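Local coordinates for probable glucarate dehydratase (Mycobacterium smegmatis str. MC2 155, PDB 3VDG), which probably dehydrates glucarate or a related acid sugar, as a metal-dependent member of the enolase superfamily, at residues A[132-144]-A[315-327]. Residues are numbered along the deposited sequence; the frame is centred on the assembly and turned at random.
Sequences VDRVFSPFEVACL and SDHHYWGGLQRSR
Helix 132-144 runs against the 317-322 turn and the start of helix 323-327, the two helix axes 104° apart and 10.2 Å at closest approach, with Asp133 CA 3.9 Å from Gly321 CA. Gly321 and Gly322, both at positive phi, let the helix press against bare backbone: Asp133 O receives a CA-H...O contact from Gly321, and Ser137 OG donates to His317 O over a short 2.6 Å, from above the carbonyl plane. That carbonyl also accepts from Gly322 N, which closes the turn.

Glu140 reaches the start of the next helix. With CG anti to the backbone N and a bend at chi2 (-101°), its carboxylate faces the first N-H groups: Leu323 N meets Glu140 OE1 at 2.7 Å from above the carboxylate plane, while Gln324 N approaches OE2 on the syn side. Gln324 NE2 takes the anti side of Glu140 OE2 at 2.8 Å, its amide nearly coplanar with the carboxylate. Beside this grip, Val141 CG2 and Leu144 CD1 pack on Leu323.

At the other end Arg325, bent at chi3, brings NE to 2.8 Å from Asp133 OD1 and NH2 onto the syn lone pair of OD2; Arg104 is a second salt-bridge partner of OD1. One water joins Arg134 O to His318 O.

The contact thus ties the capping-domain helix 131-151 to the barrel's 312-315 to 323-336 connection, and the buried Glu140 charge, set at a helix N-terminus, is probably stabilised by the N-H groups and helix dipole it faces.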
ATOM      1  N   VAL A 132     -17.458   5.185  -3.573  1.00 20.24           N
ATOM      2  CA  VAL A 132     -17.033   3.884  -4.067  1.00 25.92           C
ATOM      3  C   VAL A 132     -16.360   3.105  -2.930  1.00 27.79           C
ATOM      4  O   VAL A 132     -16.645   1.927  -2.693  1.00 23.92           O
ATOM      5  CB  VAL A 132     -16.092   4.019  -5.269  1.00 26.68           C
ATOM      6  CG1 VAL A 132     -15.423   2.688  -5.589  1.00 26.70           C
ATOM      7  CG2 VAL A 132     -16.879   4.519  -6.481  1.00 28.88           C
ATOM      8  N   ASP A 133     -15.483   3.773  -2.199  1.00 18.54           N
ATOM      9  CA  ASP A 133     -14.794   3.081  -1.093  1.00 19.99           C
ATOM     10  C   ASP A 133     -15.721   2.588   0.019  1.00 20.63           C
ATOM     11  O   ASP A 133     -15.519   1.495   0.536  1.00 23.38           O
ATOM     12  CB  ASP A 133     -13.606   3.898  -0.575  1.00 25.11           C
ATOM     13  CG  ASP A 133     -12.387   3.821  -1.523  1.00 36.84           C
ATOM     14  OD1 ASP A 133     -12.168   2.765  -2.170  1.00 30.63           O
ATOM     15  OD2 ASP A 133     -11.635   4.813  -1.625  1.00 30.71           O
ATOM     16  N   ARG A 134     -16.729   3.380   0.389  1.00 19.31           N
ATOM     17  CA  ARG A 134     -17.699   2.957   1.396  1.00 19.50           C
ATOM     18  C   ARG A 134     -18.504   1.745   0.925  1.00 22.06           C
ATOM     19  O   ARG A 134     -18.845   0.876   1.726  1.00 19.27           O
ATOM     20  CB  ARG A 134     -18.651   4.110   1.751  1.00 22.10           C
ATOM     21  CG  ARG A 134     -18.078   5.075   2.779  1.00 35.61           C
ATOM     22  CD  ARG A 134     -19.052   6.212   3.059  1.00 33.53           C
ATOM     23  NE  ARG A 134     -19.080   7.138   1.933  1.00 40.46           N
ATOM     24  CZ  ARG A 134     -19.827   8.236   1.886  1.00 69.97           C
ATOM     25  NH1 ARG A 134     -20.626   8.561   2.906  1.00 39.42           N
ATOM     26  NH2 ARG A 134     -19.762   9.015   0.818  1.00 38.83           N
ATOM     27  N   VAL A 135     -18.814   1.694  -0.372  1.00 21.42           N
ATOM     28  CA  VAL A 135     -19.605   0.573  -0.914  1.00 20.90           C
ATOM     29  C   VAL A 135     -18.751  -0.679  -1.105  1.00 19.68           C
ATOM     30  O   VAL A 135     -19.177  -1.769  -0.779  1.00 21.36           O
ATOM     31  CB  VAL A 135     -20.313   0.971  -2.221  1.00 21.50           C
ATOM     32  CG1 VAL A 135     -21.064  -0.224  -2.800  1.00 20.12           C
ATOM     33  CG2 VAL A 135     -21.267   2.144  -1.949  1.00 18.61           C
ATOM     34  N   PHE A 136     -17.520  -0.491  -1.581  1.00 18.86           N
ATOM     35  CA  PHE A 136     -16.576  -1.586  -1.827  1.00 19.93           C
ATOM     36  C   PHE A 136     -16.141  -2.231  -0.518  1.00 22.15           C
ATOM     37  O   PHE A 136     -16.025  -3.454  -0.418  1.00 20.16           O
ATOM     38  CB  PHE A 136     -15.369  -1.013  -2.593  1.00 16.50           C
ATOM     39  CG  PHE A 136     -14.181  -1.945  -2.724  1.00 19.90           C
ATOM     40  CD1 PHE A 136     -14.302  -3.200  -3.310  1.00 19.07           C
ATOM     41  CD2 PHE A 136     -12.911  -1.518  -2.330  1.00 19.13           C
ATOM     42  CE1 PHE A 136     -13.193  -4.032  -3.451  1.00 22.63           C
ATOM     43  CE2 PHE A 136     -11.804  -2.342  -2.467  1.00 19.25           C
ATOM     44  CZ  PHE A 136     -11.943  -3.603  -3.034  1.00 22.35           C
ATOM     45  N   SER A 137     -15.907  -1.405   0.497  1.00 17.99           N
ATOM     46  CA  SER A 137     -15.361  -1.906   1.752  1.00 18.74           C
ATOM     47  C   SER A 137     -15.921  -3.255   2.266  1.00 18.27           C
ATOM     48  O   SER A 137     -15.158  -4.210   2.447  1.00 21.08           O
ATOM     49  CB  SER A 137     -15.492  -0.827   2.841  1.00 19.60           C
ATOM     50  OG  SER A 137     -14.968  -1.318   4.052  1.00 24.68           O
ATOM     51  N   PRO A 138     -17.244  -3.343   2.545  1.00 18.31           N
ATOM     52  CA  PRO A 138     -17.743  -4.604   3.115  1.00 19.63           C
ATOM     53  C   PRO A 138     -17.570  -5.813   2.190  1.00 19.85           C
ATOM     54  O   PRO A 138     -17.400  -6.948   2.666  1.00 18.05           O
ATOM     55  CB  PRO A 138     -19.247  -4.336   3.318  1.00 20.44           C
ATOM     56  CG  PRO A 138     -19.572  -3.243   2.345  1.00 18.93           C
ATOM     57  CD  PRO A 138     -18.329  -2.362   2.344  1.00 17.72           C
ATOM     58  N   PHE A 139     -17.618  -5.589   0.886  1.00 17.14           N
ATOM     59  CA  PHE A 139     -17.392  -6.695  -0.045  1.00 19.76           C
ATOM     60  C   PHE A 139     -15.937  -7.123  -0.040  1.00 21.12           C
ATOM     61  O   PHE A 139     -15.631  -8.318  -0.130  1.00 20.76           O
ATOM     62  CB  PHE A 139     -17.850  -6.338  -1.453  1.00 19.26           C
ATOM     63  CG  PHE A 139     -19.322  -6.116  -1.545  1.00 21.32           C
ATOM     64  CD1 PHE A 139     -20.201  -7.199  -1.540  1.00 21.15           C
ATOM     65  CD2 PHE A 139     -19.836  -4.829  -1.588  1.00 22.72           C
ATOM     66  CE1 PHE A 139     -21.575  -7.002  -1.576  1.00 19.24           C
ATOM     67  CE2 PHE A 139     -21.215  -4.626  -1.641  1.00 23.40           C
ATOM     68  CZ  PHE A 139     -22.080  -5.714  -1.643  1.00 22.10           C
ATOM     69  N   GLU A 140     -15.038  -6.149   0.080  1.00 16.64           N
ATOM     70  CA  GLU A 140     -13.609  -6.453   0.152  1.00 17.82           C
ATOM     71  C   GLU A 140     -13.309  -7.230   1.424  1.00 18.64           C
ATOM     72  O   GLU A 140     -12.529  -8.180   1.414  1.00 18.33           O
ATOM     73  CB  GLU A 140     -12.786  -5.160   0.128  1.00 20.41           C
ATOM     74  CG  GLU A 140     -11.294  -5.374  -0.059  1.00 19.06           C
ATOM     75  CD  GLU A 140     -10.488  -5.285   1.238  1.00 23.29           C
ATOM     76  OE1 GLU A 140     -11.082  -5.248   2.347  1.00 22.93           O
ATOM     77  OE2 GLU A 140      -9.236  -5.249   1.146  1.00 21.47           O
ATOM     78  N   VAL A 141     -13.918  -6.834   2.534  1.00 17.54           N
ATOM     79  CA  VAL A 141     -13.665  -7.544   3.808  1.00 16.65           C
ATOM     80  C   VAL A 141     -14.192  -8.982   3.693  1.00 15.71           C
ATOM     81  O   VAL A 141     -13.513  -9.927   4.073  1.00 17.01           O
ATOM     82  CB  VAL A 141     -14.310  -6.820   5.012  1.00 19.41           C
ATOM     83  CG1 VAL A 141     -14.309  -7.709   6.257  1.00 17.45           C
ATOM     84  CG2 VAL A 141     -13.553  -5.514   5.321  1.00 17.47           C
ATOM     85  N   ALA A 142     -15.395  -9.134   3.138  1.00 16.14           N
ATOM     86  CA  ALA A 142     -15.962 -10.461   2.916  1.00 20.98           C
ATOM     87  C   ALA A 142     -15.098 -11.309   1.961  1.00 17.92           C
ATOM     88  O   ALA A 142     -14.967 -12.537   2.136  1.00 17.53           O
ATOM     89  CB  ALA A 142     -17.404 -10.346   2.398  1.00 14.21           C
ATOM     90  N   CYS A 143     -14.517 -10.675   0.943  1.00 16.72           N
ATOM     91  CA  CYS A 143     -13.609 -11.395   0.031  1.00 15.04           C
ATOM     92  C   CYS A 143     -12.380 -11.911   0.770  1.00 16.50           C
ATOM     93  O   CYS A 143     -11.960 -13.061   0.571  1.00 16.02           O
ATOM     94  CB  CYS A 143     -13.147 -10.510  -1.142  1.00 14.38           C
ATOM     95  SG  CYS A 143     -14.362 -10.341  -2.473  1.00 20.25           S
ATOM     96  N   LEU A 144     -11.789 -11.068   1.611  1.00 16.51           N
ATOM     97  CA  LEU A 144     -10.613 -11.503   2.381  1.00 18.75           C
ATOM     98  C   LEU A 144     -10.988 -12.640   3.337  1.00 16.90           C
ATOM     99  O   LEU A 144     -10.189 -13.548   3.592  1.00 17.00           O
ATOM    100  CB  LEU A 144     -10.019 -10.334   3.170  1.00 16.78           C
ATOM    101  CG  LEU A 144      -9.364  -9.247   2.298  1.00 20.34           C
ATOM    102  CD1 LEU A 144      -8.862  -8.101   3.175  1.00 23.45           C
ATOM    103  CD2 LEU A 144      -8.213  -9.818   1.500  1.00 20.70           C
ATOM    104  N   SER A 315      -7.293   5.928  10.765  1.00 19.29           N
ATOM    105  CA  SER A 315      -7.774   5.032   9.719  1.00 17.82           C
ATOM    106  C   SER A 315      -9.215   4.615  10.029  1.00 19.24           C
ATOM    107  O   SER A 315      -9.658   4.672  11.174  1.00 21.06           O
ATOM    108  CB  SER A 315      -6.902   3.779   9.651  1.00 20.98           C
ATOM    109  OG  SER A 315      -6.985   3.060  10.890  1.00 25.39           O
ATOM    110  N   ASP A 316      -9.932   4.168   9.010  1.00 20.85           N
ATOM    111  CA  ASP A 316     -11.230   3.528   9.204  1.00 18.45           C
ATOM    112  C   ASP A 316     -11.542   2.735   7.944  1.00 20.86           C
ATOM    113  O   ASP A 316     -11.854   3.323   6.900  1.00 21.34           O
ATOM    114  CB  ASP A 316     -12.329   4.573   9.454  1.00 18.58           C
ATOM    115  CG  ASP A 316     -13.655   3.937   9.804  1.00 23.15           C
ATOM    116  OD1 ASP A 316     -13.909   2.816   9.304  1.00 23.22           O
ATOM    117  OD2 ASP A 316     -14.445   4.552  10.564  1.00 22.93           O
ATOM    118  N   HIS A 317     -11.460   1.406   8.019  1.00 15.60           N
ATOM    119  CA  HIS A 317     -11.613   0.605   6.792  1.00 18.30           C
ATOM    120  C   HIS A 317     -12.990   0.705   6.203  1.00 19.56           C
ATOM    121  O   HIS A 317     -13.189   0.374   5.038  1.00 19.98           O
ATOM    122  CB  HIS A 317     -11.235  -0.865   7.016  1.00 17.70           C
ATOM    123  CG  HIS A 317     -12.248  -1.659   7.797  1.00 18.69           C
ATOM    124  ND1 HIS A 317     -12.209  -1.766   9.136  1.00 19.13           N
ATOM    125  CD2 HIS A 317     -13.329  -2.441   7.368  1.00 15.85           C
ATOM    126  CE1 HIS A 317     -13.219  -2.545   9.547  1.00 21.02           C
ATOM    127  NE2 HIS A 317     -13.906  -2.953   8.457  1.00 19.85           N
ATOM    128  N   HIS A 318     -13.959   1.169   6.987  1.00 17.44           N
ATOM    129  CA  HIS A 318     -15.349   1.247   6.496  1.00 17.60           C
ATOM    130  C   HIS A 318     -15.533   2.339   5.486  1.00 23.39           C
ATOM    131  O   HIS A 318     -16.424   2.257   4.625  1.00 19.80           O
ATOM    132  CB  HIS A 318     -16.338   1.445   7.649  1.00 15.00           C
ATOM    133  CG  HIS A 318     -16.288   0.360   8.695  1.00 17.75           C
ATOM    134  ND1 HIS A 318     -15.494   0.441   9.807  1.00 20.31           N
ATOM    135  CD2 HIS A 318     -16.975  -0.849   8.791  1.00 17.30           C
ATOM    136  CE1 HIS A 318     -15.683  -0.658  10.567  1.00 24.09           C
ATOM    137  NE2 HIS A 318     -16.582  -1.446   9.949  1.00 19.51           N
ATOM    138  N   TYR A 319     -14.722   3.392   5.554  1.00 17.50           N
ATOM    139  CA  TYR A 319     -14.860   4.439   4.524  1.00 18.24           C
ATOM    140  C   TYR A 319     -13.620   4.701   3.661  1.00 20.67           C
ATOM    141  O   TYR A 319     -13.718   5.386   2.638  1.00 20.18           O
ATOM    142  CB  TYR A 319     -15.492   5.738   5.076  1.00 21.08           C
ATOM    143  CG  TYR A 319     -14.722   6.457   6.166  1.00 18.46           C
ATOM    144  CD1 TYR A 319     -15.186   6.457   7.476  1.00 20.07           C
ATOM    145  CD2 TYR A 319     -13.545   7.132   5.885  1.00 20.74           C
ATOM    146  CE1 TYR A 319     -14.504   7.125   8.480  1.00 22.26           C
ATOM    147  CE2 TYR A 319     -12.845   7.794   6.891  1.00 22.88           C
ATOM    148  CZ  TYR A 319     -13.337   7.786   8.187  1.00 21.76           C
ATOM    149  OH  TYR A 319     -12.647   8.439   9.201  1.00 23.85           O
ATOM    150  N   TRP A 320     -12.478   4.119   4.040  1.00 19.88           N
ATOM    151  CA  TRP A 320     -11.258   4.146   3.202  1.00 18.66           C
ATOM    152  C   TRP A 320     -11.187   3.061   2.164  1.00 22.49           C
ATOM    153  O   TRP A 320     -10.307   3.077   1.300  1.00 23.86           O
ATOM    154  CB  TRP A 320      -9.991   4.093   4.062  1.00 22.20           C
ATOM    155  CG  TRP A 320      -9.658   5.411   4.711  1.00 19.09           C
ATOM    156  CD1 TRP A 320     -10.070   5.867   5.951  1.00 19.81           C
ATOM    157  CD2 TRP A 320      -8.813   6.492   4.166  1.00 18.38           C
ATOM    158  NE1 TRP A 320      -9.550   7.112   6.209  1.00 22.39           N
ATOM    159  CE2 TRP A 320      -8.792   7.541   5.173  1.00 19.04           C
ATOM    160  CE3 TRP A 320      -8.074   6.659   3.007  1.00 17.95           C
ATOM    161  CZ2 TRP A 320      -8.074   8.710   5.001  1.00 18.29           C
ATOM    162  CZ3 TRP A 320      -7.364   7.858   2.833  1.00 22.76           C
ATOM    163  CH2 TRP A 320      -7.363   8.853   3.816  1.00 17.92           C
ATOM    164  N   GLY A 321     -12.095   2.093   2.226  1.00 20.63           N
ATOM    165  CA  GLY A 321     -12.205   1.138   1.123  1.00 18.70           C
ATOM    166  C   GLY A 321     -11.730  -0.267   1.450  1.00 21.38           C
ATOM    167  O   GLY A 321     -11.310  -1.006   0.571  1.00 19.10           O
ATOM    168  N   GLY A 322     -11.807  -0.657   2.713  1.00 17.09           N
ATOM    169  CA  GLY A 322     -11.497  -2.052   3.071  1.00 16.21           C
ATOM    170  C   GLY A 322     -10.101  -2.203   3.645  1.00 18.70           C
ATOM    171  O   GLY A 322      -9.423  -1.210   3.917  1.00 16.22           O
ATOM    172  N   LEU A 323      -9.653  -3.440   3.837  1.00 15.33           N
ATOM    173  CA  LEU A 323      -8.434  -3.645   4.623  1.00 16.85           C
ATOM    174  C   LEU A 323      -7.134  -3.395   3.861  1.00 19.35           C
ATOM    175  O   LEU A 323      -6.156  -2.842   4.412  1.00 18.78           O
ATOM    176  CB  LEU A 323      -8.436  -5.044   5.254  1.00 18.80           C
ATOM    177  CG  LEU A 323      -9.677  -5.426   6.090  1.00 20.43           C
ATOM    178  CD1 LEU A 323      -9.480  -6.778   6.786  1.00 20.19           C
ATOM    179  CD2 LEU A 323     -10.052  -4.379   7.130  1.00 19.86           C
ATOM    180  N   GLN A 324      -7.080  -3.839   2.613  1.00 16.82           N
ATOM    181  CA  GLN A 324      -5.878  -3.573   1.819  1.00 19.72           C
ATOM    182  C   GLN A 324      -5.673  -2.075   1.580  1.00 20.36           C
ATOM    183  O   GLN A 324      -4.553  -1.569   1.656  1.00 19.98           O
ATOM    184  CB  GLN A 324      -5.942  -4.316   0.487  1.00 21.43           C
ATOM    185  CG  GLN A 324      -6.051  -5.826   0.667  1.00 22.80           C
ATOM    186  CD  GLN A 324      -6.506  -6.497  -0.622  1.00 29.23           C
ATOM    187  OE1 GLN A 324      -5.675  -6.946  -1.395  1.00 25.88           O
ATOM    188  NE2 GLN A 324      -7.832  -6.503  -0.889  1.00 21.28           N
ATOM    189  N   ARG A 325      -6.743  -1.351   1.280  1.00 15.94           N
ATOM    190  CA  ARG A 325      -6.597   0.103   1.145  1.00 17.59           C
ATOM    191  C   ARG A 325      -6.247   0.801   2.462  1.00 20.70           C
ATOM    192  O   ARG A 325      -5.591   1.851   2.451  1.00 18.18           O
ATOM    193  CB  ARG A 325      -7.819   0.716   0.464  1.00 17.38           C
ATOM    194  CG  ARG A 325      -7.803   0.378  -1.033  1.00 20.29           C
ATOM    195  CD  ARG A 325      -9.159   0.626  -1.685  1.00 30.71           C
ATOM    196  NE  ARG A 325      -9.438   2.042  -1.889  1.00 31.94           N
ATOM    197  CZ  ARG A 325      -8.997   2.752  -2.932  1.00 33.78           C
ATOM    198  NH1 ARG A 325      -8.261   2.190  -3.866  1.00 28.53           N
ATOM    199  NH2 ARG A 325      -9.300   4.034  -3.041  1.00 25.34           N
ATOM    200  N   SER A 326      -6.655   0.221   3.593  1.00 17.32           N
ATOM    201  CA  SER A 326      -6.241   0.764   4.890  1.00 21.37           C
ATOM    202  C   SER A 326      -4.744   0.519   5.110  1.00 20.81           C
ATOM    203  O   SER A 326      -4.055   1.344   5.685  1.00 19.16           O
ATOM    204  CB  SER A 326      -7.050   0.160   6.041  1.00 21.71           C
ATOM    205  OG  SER A 326      -8.419   0.559   5.957  1.00 20.96           O
ATOM    206  N   ARG A 327      -4.252  -0.629   4.663  1.00 18.90           N
ATOM    207  CA  ARG A 327      -2.822  -0.904   4.695  1.00 17.16           C
ATOM    208  C   ARG A 327      -2.067   0.107   3.808  1.00 21.36           C
ATOM    209  O   ARG A 327      -0.990   0.561   4.152  1.00 17.78           O
ATOM    210  CB  ARG A 327      -2.566  -2.339   4.231  1.00 23.16           C
ATOM    211  CG  ARG A 327      -1.089  -2.687   4.158  1.00 36.18           C
ATOM    212  CD  ARG A 327      -0.863  -4.076   3.556  1.00 38.51           C
ATOM    213  NE  ARG A 327       0.505  -4.534   3.813  1.00 38.75           N
ATOM    214  CZ  ARG A 327       1.044  -5.617   3.268  1.00 36.68           C
ATOM    215  NH1 ARG A 327       2.295  -5.966   3.578  1.00 25.69           N
ATOM    216  NH2 ARG A 327       0.319  -6.349   2.418  1.00 31.53           N
TER
HETATM  217  O   HOH W   1     -18.411   0.481   4.485  1.00 21.69           O
HETATM  218  O   HOH W   2      -9.106  -2.549   0.252  1.00 18.40           O